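Local coordinates for putative uncharacterized protein (Trypanosoma brucei brucei, PDB 5KO4), which is of unknown function but carries a bromodomain, the four-helix module that in its family generally reads acetylated lysines, and so probably binds acetyl-lysine, at residues His43-Asp48 against Met69-Gln74; Pro35-Ile40 against Tyr77-Glu82; Ser6-Cys11 against Thr55-Thr60. All blocks are in the same frame, centred on the assembly; numbering follows the deposited sequence.

Following the chain from the N terminus, S6-C11 opens interaction 3 at the start of helix 8-21. P35-I40 follows in the long connection, and H43-D48 runs from it into helix 47-55. T55-T60 closes the loop of interaction 3, joining the start of helix 8-21 to the turn after helix 47-55. M69-Q74 closes interaction 1 on helix 62-80, and Y77-E82 closes interaction 2 at the end of the same helix. Interaction 1 therefore nests within interaction 2, and the two touch. Interaction 3 crosses both along the sequence. Interactions 2 and 3 lie on opposite sides of the chain's centre, about 29 Å apart between centres, with interaction 1 buried near the middle.

Interaction 1 (His43-Asp48 against Met69-Gln74); sequences HPMWWD and MRLVVQ
V72 points CG1 opposite to its backbone N (chi1 175°), while W47 turns its indole away from its own carbonyl carbon (chi1 -46°). These torsions bring the valine branch over one face of the indole. CG1 of V72 lies 3.8 Å from the centroid of the six-membered ring of W47, 21° off its normal, a CH-pi contact. Within this pair, V72 CG1 comes nearest to W47 CH2, at 3.5 Å. The other valine branch serves M45 as well: V72 CG2 is 3.6 Å from M45 CG. M45 is bent along its chain, and its CB also meets L71 CD2 at 3.7 Å. M45 crosses both V72 and L71 at about a right angle. M69 adds a Met-aromatic contact, with SD 3.9 Å from W47 CZ3 and oblique to the ring. L71 CD2 also packs against the backbone O of H43 at 3.5 Å. H43 was deposited in two conformers, so the CH-pi contact of its ring with L71 CD2 is less certain. No hydrogen bond joins the two segments. The polar edge of W47 is satisfied elsewhere, NE1 bonding to D22, and H43 O accepts a bond from N75. The contact lies near the chain's centre, where the entry to helix 47-55 meets helix 62-80. V18 and M19 of helix 8-21 and I93 of helix 85-104 also touch W47.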
loop_
_atom_site.group_PDB
_atom_site.type_symbol
_atom_site.label_atom_id
_atom_site.label_comp_id
_atom_site.label_asym_id
_atom_site.label_seq_id
_atom_site.Cartn_x
_atom_site.Cartn_y
_atom_site.Cartn_z
ATOM N N HIS A 43 16.058 -5.799 -1.566
ATOM C CA HIS A 43 16.672 -4.511 -1.303
ATOM C C HIS A 43 15.616 -3.375 -1.240
ATOM O O HIS A 43 15.461 -2.610 -2.196
ATOM C CB HIS A 43 17.699 -4.247 -2.406
ATOM C CG HIS A 43 18.689 -3.183 -2.094
ATOM N ND1 HIS A 43 19.664 -2.837 -3.002
ATOM C CD2 HIS A 43 18.803 -2.389 -1.004
ATOM C CE1 HIS A 43 20.365 -1.878 -2.429
ATOM N NE2 HIS A 43 19.869 -1.562 -1.234
ATOM N N PRO A 44 14.921 -3.212 -0.090
ATOM C CA PRO A 44 13.908 -2.143 0.014
ATOM C C PRO A 44 14.508 -0.760 -0.176
ATOM O O PRO A 44 15.669 -0.535 0.183
ATOM C CB PRO A 44 13.360 -2.320 1.438
ATOM C CG PRO A 44 13.600 -3.746 1.757
ATOM C CD PRO A 44 14.931 -4.044 1.128
ATOM N N MET A 45 13.745 0.148 -0.806
ATOM C CA MET A 45 14.209 1.490 -1.107
ATOM C C MET A 45 13.018 2.408 -1.121
ATOM O O MET A 45 11.917 1.982 -1.475
ATOM C CB MET A 45 14.924 1.496 -2.469
ATOM C CG MET A 45 15.683 2.791 -2.791
ATOM S SD MET A 45 16.855 3.347 -1.536
ATOM C CE MET A 45 17.841 1.854 -1.318
ATOM N N TRP A 46 13.208 3.644 -0.696
ATOM C CA TRP A 46 12.105 4.583 -0.608
ATOM C C TRP A 46 12.640 6.014 -0.724
ATOM O O TRP A 46 13.827 6.235 -0.556
ATOM C CB TRP A 46 11.328 4.356 0.697
ATOM C CG TRP A 46 12.148 4.455 1.952
ATOM C CD1 TRP A 46 12.215 5.529 2.784
ATOM C CD2 TRP A 46 12.887 3.405 2.599
ATOM N NE1 TRP A 46 12.995 5.242 3.870
ATOM C CE2 TRP A 46 13.397 3.937 3.801
ATOM C CE3 TRP A 46 13.139 2.064 2.300
ATOM C CZ2 TRP A 46 14.186 3.195 4.667
ATOM C CZ3 TRP A 46 13.937 1.331 3.161
ATOM C CH2 TRP A 46 14.475 1.907 4.314
ATOM N N TRP A 47 11.781 6.983 -1.102
ATOM C CA TRP A 47 12.288 8.315 -1.400
ATOM C C TRP A 47 13.020 8.964 -0.233
ATOM O O TRP A 47 14.029 9.632 -0.469
ATOM C CB TRP A 47 11.194 9.290 -1.854
ATOM C CG TRP A 47 10.217 8.771 -2.885
ATOM C CD1 TRP A 47 8.862 8.900 -2.848
ATOM C CD2 TRP A 47 10.527 8.165 -4.150
ATOM N NE1 TRP A 47 8.302 8.375 -3.987
ATOM C CE2 TRP A 47 9.302 7.910 -4.803
ATOM C CE3 TRP A 47 11.720 7.840 -4.814
ATOM C CZ2 TRP A 47 9.234 7.231 -6.025
ATOM C CZ3 TRP A 47 11.653 7.212 -6.050
ATOM C CH2 TRP A 47 10.427 6.866 -6.616
ATOM N N ASP A 48 12.518 8.832 0.993
ATOM C CA ASP A 48 13.178 9.513 2.119
ATOM C C ASP A 48 14.594 8.973 2.338
ATOM O O ASP A 48 15.466 9.719 2.804
ATOM C CB ASP A 48 12.363 9.394 3.413
ATOM C CG ASP A 48 11.058 10.162 3.404
ATOM O OD1 ASP A 48 10.858 10.993 2.485
ATOM O OD2 ASP A 48 10.226 9.937 4.322
ATOM N N MET A 69 16.880 5.175 -7.521
ATOM C CA MET A 69 15.587 5.629 -7.994
ATOM C C MET A 69 14.869 4.536 -8.762
ATOM O O MET A 69 13.676 4.295 -8.530
ATOM C CB MET A 69 15.772 6.850 -8.887
ATOM C CG MET A 69 16.313 8.083 -8.148
ATOM S SD MET A 69 15.077 8.859 -7.080
ATOM C CE MET A 69 14.069 9.666 -8.295
ATOM N N ARG A 70 15.589 3.839 -9.641
ATOM C CA ARG A 70 15.013 2.748 -10.426
ATOM C C ARG A 70 14.600 1.598 -9.514
ATOM O O ARG A 70 13.625 0.902 -9.783
ATOM C CB ARG A 70 16.021 2.262 -11.483
ATOM C CG ARG A 70 16.180 3.225 -12.640
ATOM C CD ARG A 70 17.285 2.817 -13.584
ATOM N NE ARG A 70 17.350 3.719 -14.733
ATOM C CZ ARG A 70 18.335 3.741 -15.625
ATOM N NH1 ARG A 70 19.364 2.904 -15.514
ATOM N NH2 ARG A 70 18.307 4.604 -16.630
ATOM N N LEU A 71 15.337 1.387 -8.432
ATOM C CA LEU A 71 15.033 0.305 -7.495
ATOM C C LEU A 71 13.667 0.506 -6.795
ATOM O O LEU A 71 12.929 -0.461 -6.570
ATOM C CB LEU A 71 16.152 0.244 -6.460
ATOM C CG LEU A 71 16.047 -0.784 -5.369
ATOM C CD1 LEU A 71 15.926 -2.203 -5.946
ATOM C CD2 LEU A 71 17.234 -0.666 -4.441
ATOM N N VAL A 72 13.303 1.753 -6.487
ATOM C CA VAL A 72 12.015 1.997 -5.831
ATOM C C VAL A 72 10.888 1.490 -6.717
ATOM O O VAL A 72 9.972 0.791 -6.257
ATOM C CB VAL A 72 11.809 3.494 -5.531
ATOM C CG1 VAL A 72 10.421 3.752 -4.953
ATOM C CG2 VAL A 72 12.876 4.018 -4.586
ATOM N N VAL A 73 10.943 1.848 -7.993
ATOM C CA VAL A 73 9.844 1.489 -8.890
ATOM C C VAL A 73 9.901 -0.008 -9.258
ATOM O O VAL A 73 8.847 -0.654 -9.290
ATOM C CB VAL A 73 9.748 2.405 -10.143
ATOM C CG1 VAL A 73 9.542 3.856 -9.726
ATOM C CG2 VAL A 73 10.963 2.279 -11.058
ATOM N N GLN A 74 11.097 -0.587 -9.454
ATOM C CA GLN A 74 11.166 -2.015 -9.734
ATOM C C GLN A 74 10.685 -2.834 -8.523
ATOM O O GLN A 74 10.007 -3.850 -8.699
ATOM C CB GLN A 74 12.567 -2.445 -10.139
ATOM C CG GLN A 74 12.620 -3.877 -10.697
ATOM C CD GLN A 74 11.730 -4.031 -11.908
ATOM O OE1 GLN A 74 11.801 -3.243 -12.871
ATOM N NE2 GLN A 74 10.861 -5.047 -11.912
#

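Interaction 2 (Pro35-Ile40 against Tyr77-Glu82); sequences PDYRMI and YDYNRE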
loop_
_atom_site.group_PDB
_atom_site.type_symbol
_atom_site.label_atom_id
_atom_site.label_comp_id
_atom_site.label_asym_id
_atom_site.label_seq_id
_atom_site.Cartn_x
_atom_site.Cartn_y
_atom_site.Cartn_z
ATOM N N PRO A 35 3.091 -6.794 4.526
ATOM C CA PRO A 35 3.109 -8.265 4.636
ATOM C C PRO A 35 4.078 -8.924 3.656
ATOM O O PRO A 35 4.092 -8.584 2.469
ATOM C CB PRO A 35 1.658 -8.672 4.353
ATOM C CG PRO A 35 0.970 -7.440 3.876
ATOM C CD PRO A 35 1.719 -6.276 4.398
ATOM N N ASP A 36 4.952 -9.808 4.186
ATOM C CA ASP A 36 5.943 -10.578 3.427
ATOM C C ASP A 36 6.925 -9.688 2.632
ATOM O O ASP A 36 7.568 -10.183 1.708
ATOM C CB ASP A 36 5.245 -11.542 2.444
ATOM C CG ASP A 36 4.283 -12.518 3.089
ATOM O OD1 ASP A 36 4.567 -12.968 4.214
ATOM O OD2 ASP A 36 3.265 -12.870 2.438
ATOM N N TYR A 37 7.075 -8.407 2.992
ATOM C CA TYR A 37 7.881 -7.509 2.165
ATOM C C TYR A 37 9.341 -7.935 2.099
ATOM O O TYR A 37 9.904 -7.993 1.007
ATOM C CB TYR A 37 7.795 -6.063 2.651
ATOM C CG TYR A 37 8.158 -5.077 1.575
ATOM C CD1 TYR A 37 7.215 -4.651 0.651
ATOM C CD2 TYR A 37 9.474 -4.676 1.390
ATOM C CE1 TYR A 37 7.557 -3.801 -0.394
ATOM C CE2 TYR A 37 9.833 -3.850 0.337
ATOM C CZ TYR A 37 8.868 -3.398 -0.546
ATOM O OH TYR A 37 9.242 -2.608 -1.600
ATOM N N ARG A 38 9.937 -8.281 3.240
ATOM C CA ARG A 38 11.361 -8.675 3.293
ATOM C C ARG A 38 11.590 -10.047 2.646
ATOM O O ARG A 38 12.712 -10.327 2.220
ATOM C CB ARG A 38 11.879 -8.685 4.736
ATOM C CG ARG A 38 11.789 -7.334 5.434
ATOM C CD ARG A 38 12.374 -7.405 6.836
ATOM N NE ARG A 38 11.922 -6.301 7.687
ATOM C CZ ARG A 38 10.758 -6.265 8.340
ATOM N NH1 ARG A 38 9.892 -7.271 8.233
ATOM N NH2 ARG A 38 10.446 -5.218 9.094
ATOM N N MET A 39 10.544 -10.889 2.551
ATOM C CA MET A 39 10.625 -12.196 1.887
ATOM C C MET A 39 10.651 -12.042 0.356
ATOM O O MET A 39 11.253 -12.856 -0.338
ATOM C CB MET A 39 9.412 -13.063 2.294
ATOM C CG MET A 39 9.456 -14.479 1.764
ATOM S SD MET A 39 8.045 -15.450 2.348
ATOM C CE MET A 39 6.863 -15.133 1.021
ATOM N N ILE A 40 9.964 -11.028 -0.165
ATOM C CA ILE A 40 9.807 -10.833 -1.598
ATOM C C ILE A 40 10.858 -9.866 -2.148
ATOM O O ILE A 40 11.360 -10.080 -3.255
ATOM C CB ILE A 40 8.361 -10.304 -1.870
ATOM C CG1 ILE A 40 7.300 -11.369 -1.444
ATOM C CG2 ILE A 40 8.162 -9.909 -3.341
ATOM C CD1 ILE A 40 7.227 -12.621 -2.340
ATOM N N TYR A 77 6.998 -3.012 -8.771
ATOM C CA TYR A 77 6.527 -3.980 -9.754
ATOM C C TYR A 77 6.660 -5.381 -9.224
ATOM O O TYR A 77 5.769 -6.200 -9.437
ATOM C CB TYR A 77 7.270 -3.847 -11.089
ATOM C CG TYR A 77 7.346 -2.442 -11.663
ATOM C CD1 TYR A 77 6.358 -1.499 -11.394
ATOM C CD2 TYR A 77 8.462 -2.022 -12.374
ATOM C CE1 TYR A 77 6.469 -0.183 -11.850
ATOM C CE2 TYR A 77 8.583 -0.711 -12.829
ATOM C CZ TYR A 77 7.600 0.214 -12.530
ATOM O OH TYR A 77 7.714 1.520 -12.953
ATOM N N ASP A 78 7.739 -5.675 -8.522
ATOM C CA ASP A 78 7.970 -7.032 -8.042
ATOM C C ASP A 78 7.013 -7.397 -6.905
ATOM O O ASP A 78 6.552 -8.525 -6.857
ATOM C CB ASP A 78 9.421 -7.184 -7.584
ATOM C CG ASP A 78 10.427 -7.056 -8.726
ATOM O OD1 ASP A 78 9.992 -6.931 -9.895
ATOM O OD2 ASP A 78 11.635 -7.007 -8.443
ATOM N N TYR A 79 6.694 -6.463 -6.018
ATOM C CA TYR A 79 5.832 -6.752 -4.881
ATOM C C TYR A 79 4.349 -6.770 -5.287
ATOM O O TYR A 79 3.607 -7.683 -4.917
ATOM C CB TYR A 79 6.070 -5.704 -3.782
ATOM C CG TYR A 79 5.279 -5.955 -2.521
ATOM C CD1 TYR A 79 5.693 -6.904 -1.597
ATOM C CD2 TYR A 79 4.156 -5.196 -2.219
ATOM C CE1 TYR A 79 4.999 -7.103 -0.409
ATOM C CE2 TYR A 79 3.418 -5.428 -1.071
ATOM C CZ TYR A 79 3.856 -6.361 -0.148
ATOM O OH TYR A 79 3.113 -6.545 0.992
ATOM N N ASN A 80 3.908 -5.750 -6.023
ATOM C CA ASN A 80 2.496 -5.611 -6.394
ATOM C C ASN A 80 2.138 -6.251 -7.734
ATOM O O ASN A 80 0.954 -6.334 -8.073
ATOM C CB ASN A 80 2.157 -4.138 -6.466
ATOM C CG ASN A 80 2.372 -3.448 -5.142
ATOM O OD1 ASN A 80 1.649 -3.697 -4.185
ATOM N ND2 ASN A 80 3.414 -2.604 -5.036
ATOM N N ARG A 81 3.160 -6.697 -8.486
ATOM C CA ARG A 81 3.080 -7.184 -9.870
ATOM C C ARG A 81 3.087 -5.993 -10.803
ATOM O O ARG A 81 2.696 -4.880 -10.427
ATOM C CB ARG A 81 1.887 -8.107 -10.153
ATOM C CG ARG A 81 1.786 -9.305 -9.200
ATOM C CD ARG A 81 2.994 -10.241 -9.213
ATOM N NE ARG A 81 3.074 -10.968 -10.481
ATOM C CZ ARG A 81 3.685 -12.133 -10.666
ATOM N NH1 ARG A 81 4.288 -12.745 -9.650
ATOM N NH2 ARG A 81 3.677 -12.709 -11.862
ATOM N N GLU A 82 3.554 -6.218 -12.022
ATOM C CA GLU A 82 3.777 -5.164 -13.011
ATOM C C GLU A 82 2.506 -4.488 -13.399
ATOM O O GLU A 82 2.466 -3.261 -13.462
ATOM C CB GLU A 82 4.427 -5.749 -14.262
ATOM C CG GLU A 82 5.798 -6.370 -14.025
ATOM C CD GLU A 82 7.002 -5.512 -14.345
ATOM O OE1 GLU A 82 6.854 -4.481 -15.052
ATOM O OE2 GLU A 82 8.114 -5.901 -13.925
#
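Y79 makes the polar link of this contact, a hydrogen bond from its OH to the backbone O of P35, 2.7 Å long. The hydroxyl lies in the carbonyl plane and uses a lone pair, at a C=O...donor angle of 137°. The phenol is set pointing across the gap because Y79 CG is anti to the backbone N (chi1 -177°). This bond fixes the far end of a buried tyrosine.

Aromatic packing comes next. Y37 brings CD1 over one face of the Y79 ring, offset toward the rim, and CD1 is 3.5 Å from Y79 CE1. The ring planes are inclined at 44°, an oblique pairing. Their centroids are 4.8 Å apart.

Looser van der Waals contacts complete the interface. P35 CD lies 3.7 Å from Y79 OH, the two side chains crossing at about a right angle. I40 approaches through CG2, which is 4.3 Å from Y79 CD1 and 4.1 Å from the backbone O of D78. P85 of the second subunit packs on both Y79 and D36.

The contact ties the short helix 37-40, in the connection between helices 8-21 and 47-55, to the end of helix 62-80. In bromodomains these are the ZA loop and the end of helix B. N80, next to Y79, probably corresponds to the conserved asparagine of the family's acetyl-lysine pocket.

Interaction 3 (Ser6-Cys11 against Thr55-Thr60); sequences SFYKQC and TRYEYT. With SO4 (sulfate ion), chain C.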
loop_
_atom_site.group_PDB
_atom_site.type_symbol
_atom_site.label_atom_id
_atom_site.label_comp_id
_atom_site.label_asym_id
_atom_site.label_seq_id
_atom_site.Cartn_x
_atom_site.Cartn_y
_atom_site.Cartn_z
ATOM N N SER A 6 29.276 17.836 -12.833
ATOM C CA SER A 6 28.489 17.945 -11.609
ATOM C C SER A 6 27.102 17.349 -11.796
ATOM O O SER A 6 26.615 17.234 -12.920
ATOM C CB SER A 6 28.386 19.393 -11.162
ATOM O OG SER A 6 27.806 20.219 -12.154
ATOM N N PHE A 7 26.483 16.912 -10.701
ATOM C CA PHE A 7 25.203 16.226 -10.826
ATOM C C PHE A 7 24.280 16.360 -9.595
ATOM O O PHE A 7 23.109 16.042 -9.727
ATOM C CB PHE A 7 25.448 14.734 -11.103
ATOM C CG PHE A 7 26.197 14.014 -10.013
ATOM C CD1 PHE A 7 27.582 14.044 -9.963
ATOM C CD2 PHE A 7 25.522 13.270 -9.061
ATOM C CE1 PHE A 7 28.269 13.366 -8.955
ATOM C CE2 PHE A 7 26.212 12.600 -8.059
ATOM C CZ PHE A 7 27.575 12.678 -7.995
ATOM N N TYR A 8 24.765 16.775 -8.411
ATOM C CA TYR A 8 23.887 16.794 -7.228
ATOM C C TYR A 8 22.682 17.722 -7.403
ATOM O O TYR A 8 21.574 17.376 -6.981
ATOM C CB TYR A 8 24.657 17.198 -5.969
ATOM C CG TYR A 8 25.151 16.007 -5.189
ATOM C CD1 TYR A 8 26.212 15.244 -5.647
ATOM C CD2 TYR A 8 24.490 15.578 -4.048
ATOM C CE1 TYR A 8 26.658 14.124 -4.941
ATOM C CE2 TYR A 8 24.910 14.450 -3.349
ATOM C CZ TYR A 8 25.982 13.717 -3.809
ATOM O OH TYR A 8 26.376 12.605 -3.097
ATOM N N LYS A 9 22.888 18.894 -7.994
ATOM C CA LYS A 9 21.801 19.830 -8.216
ATOM C C LYS A 9 20.671 19.160 -9.007
ATOM O O LYS A 9 19.505 19.280 -8.641
ATOM C CB LYS A 9 22.321 21.067 -8.968
ATOM C CG LYS A 9 21.250 22.099 -9.277
ATOM C CD LYS A 9 21.842 23.303 -9.972
ATOM C CE LYS A 9 20.768 24.244 -10.461
ATOM N NZ LYS A 9 21.353 25.480 -11.040
ATOM N N GLN A 10 21.029 18.419 -10.059
ATOM C CA GLN A 10 20.041 17.776 -10.916
ATOM C C GLN A 10 19.403 16.591 -10.202
ATOM O O GLN A 10 18.197 16.384 -10.331
ATOM C CB GLN A 10 20.668 17.333 -12.236
ATOM C CG GLN A 10 21.041 18.513 -13.161
ATOM C CD GLN A 10 22.260 19.270 -12.692
ATOM O OE1 GLN A 10 23.180 18.696 -12.141
ATOM N NE2 GLN A 10 22.301 20.571 -12.918
ATOM N N CYS A 11 20.168 15.826 -9.431
ATOM C CA CYS A 11 19.575 14.703 -8.719
ATOM C C CYS A 11 18.577 15.199 -7.691
ATOM O O CYS A 11 17.486 14.632 -7.561
ATOM C CB CYS A 11 20.650 13.852 -8.069
ATOM S SG CYS A 11 21.727 12.996 -9.250
ATOM N N THR A 55 21.789 14.021 1.059
ATOM C CA THR A 55 22.266 14.865 2.144
ATOM C C THR A 55 23.610 14.368 2.680
ATOM O O THR A 55 24.493 15.165 2.961
ATOM C CB THR A 55 21.220 14.916 3.259
ATOM O OG1 THR A 55 20.009 15.432 2.714
ATOM C CG2 THR A 55 21.662 15.788 4.452
ATOM N N ARG A 56 23.788 13.052 2.779
ATOM C CA ARG A 56 24.999 12.487 3.352
ATOM C C ARG A 56 26.117 12.244 2.311
ATOM O O ARG A 56 27.133 11.613 2.642
ATOM C CB ARG A 56 24.652 11.182 4.048
ATOM C CG ARG A 56 23.755 11.392 5.246
ATOM C CD ARG A 56 23.280 10.065 5.760
ATOM N NE ARG A 56 22.468 10.184 6.967
ATOM C CZ ARG A 56 22.959 10.370 8.190
ATOM N NH1 ARG A 56 24.265 10.529 8.373
ATOM N NH2 ARG A 56 22.145 10.424 9.236
ATOM N N TYR A 57 25.958 12.789 1.084
ATOM C CA TYR A 57 26.913 12.642 -0.018
ATOM C C TYR A 57 27.259 11.177 -0.312
ATOM O O TYR A 57 28.401 10.887 -0.679
ATOM C CB TYR A 57 28.231 13.388 0.271
ATOM C CG TYR A 57 28.152 14.888 0.297
ATOM C CD1 TYR A 57 27.646 15.596 -0.790
ATOM C CD2 TYR A 57 28.796 15.614 1.289
ATOM C CE1 TYR A 57 27.667 16.986 -0.821
ATOM C CE2 TYR A 57 28.861 16.998 1.248
ATOM C CZ TYR A 57 28.294 17.683 0.194
ATOM O OH TYR A 57 28.355 19.046 0.162
ATOM N N GLU A 58 26.290 10.267 -0.195
ATOM C CA GLU A 58 26.585 8.851 -0.403
ATOM C C GLU A 58 26.679 8.508 -1.916
ATOM O O GLU A 58 27.156 7.433 -2.260
ATOM C CB GLU A 58 25.542 7.972 0.281
ATOM C CG GLU A 58 25.548 8.075 1.803
ATOM C CD GLU A 58 24.606 7.092 2.487
ATOM O OE1 GLU A 58 24.337 6.040 1.882
ATOM O OE2 GLU A 58 24.052 7.417 3.567
ATOM N N TYR A 59 26.242 9.415 -2.804
ATOM C CA TYR A 59 26.330 9.223 -4.246
ATOM C C TYR A 59 27.591 9.884 -4.775
ATOM O O TYR A 59 27.828 11.067 -4.511
ATOM C CB TYR A 59 25.086 9.800 -4.922
ATOM C CG TYR A 59 23.824 9.112 -4.463
ATOM C CD1 TYR A 59 23.638 7.752 -4.662
ATOM C CD2 TYR A 59 22.785 9.829 -3.875
ATOM C CE1 TYR A 59 22.494 7.105 -4.215
ATOM C CE2 TYR A 59 21.636 9.192 -3.420
ATOM C CZ TYR A 59 21.491 7.829 -3.590
ATOM O OH TYR A 59 20.342 7.200 -3.174
ATOM N N THR A 60 28.434 9.119 -5.463
ATOM C CA THR A 60 29.662 9.664 -6.020
ATOM C C THR A 60 29.567 9.801 -7.522
ATOM O O THR A 60 30.481 10.333 -8.137
ATOM C CB THR A 60 30.861 8.812 -5.633
ATOM O OG1 THR A 60 30.748 7.536 -6.264
ATOM C CG2 THR A 60 30.985 8.650 -4.134
HETATM S S SO4 C . 26.356 20.810 -7.936
HETATM O O1 SO4 C . 27.016 21.628 -8.978
HETATM O O2 SO4 C . 25.487 21.722 -7.191
HETATM O O3 SO4 C . 27.360 20.213 -7.092
HETATM O O4 SO4 C . 25.569 19.746 -8.584
#
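Y8 reaches across to Y59 and donates a hydrogen bond from its OH to the backbone O of Y59, a short bond of 2.5 Å. The approach is in the carbonyl plane, on a lone pair, at a C=O...donor angle of 126°. Y59 CB lies beside the same hydroxyl, 3.6 Å from Y8 OH. Y57 meets the ring of Y8 edge-to-face. The Y57 edge points toward the Y8 face, with planes at 77° and centroids 5.6 Å apart. Between the rings the nearest atoms are Y57 CD1 and Y8 CE2, 3.9 Å apart. F7 packs beside this pair. Its ring brings CZ to 3.5 Å from the backbone C of T60. Y8 CD1 sits over one face of the F7 ring, toward its rim, so the two neighbours pack on each other as well as on the turn.

Further out, backbone bonds shape the turn. Y57 has positive phi and is the C-prime residue of a Schellman motif that ends helix 47-55: E58 N bonds to R53 O and Y57 N to L54 O. The Y59 hydroxyl bonds to D68 of helix 62-80. On the other side, F7 is the N-cap residue of helix 8-21. A sulfate, probably from the crystallisation liquor, sits at that helix start, and K9 N bonds to its O4 at 2.9 Å and 170°. A helix N terminus is a common anion site, its first-turn N-H groups and the helix dipole probably attracting negative charge. In bromodomain terms, the contact joins the first turn of helix Z to the short AB loop.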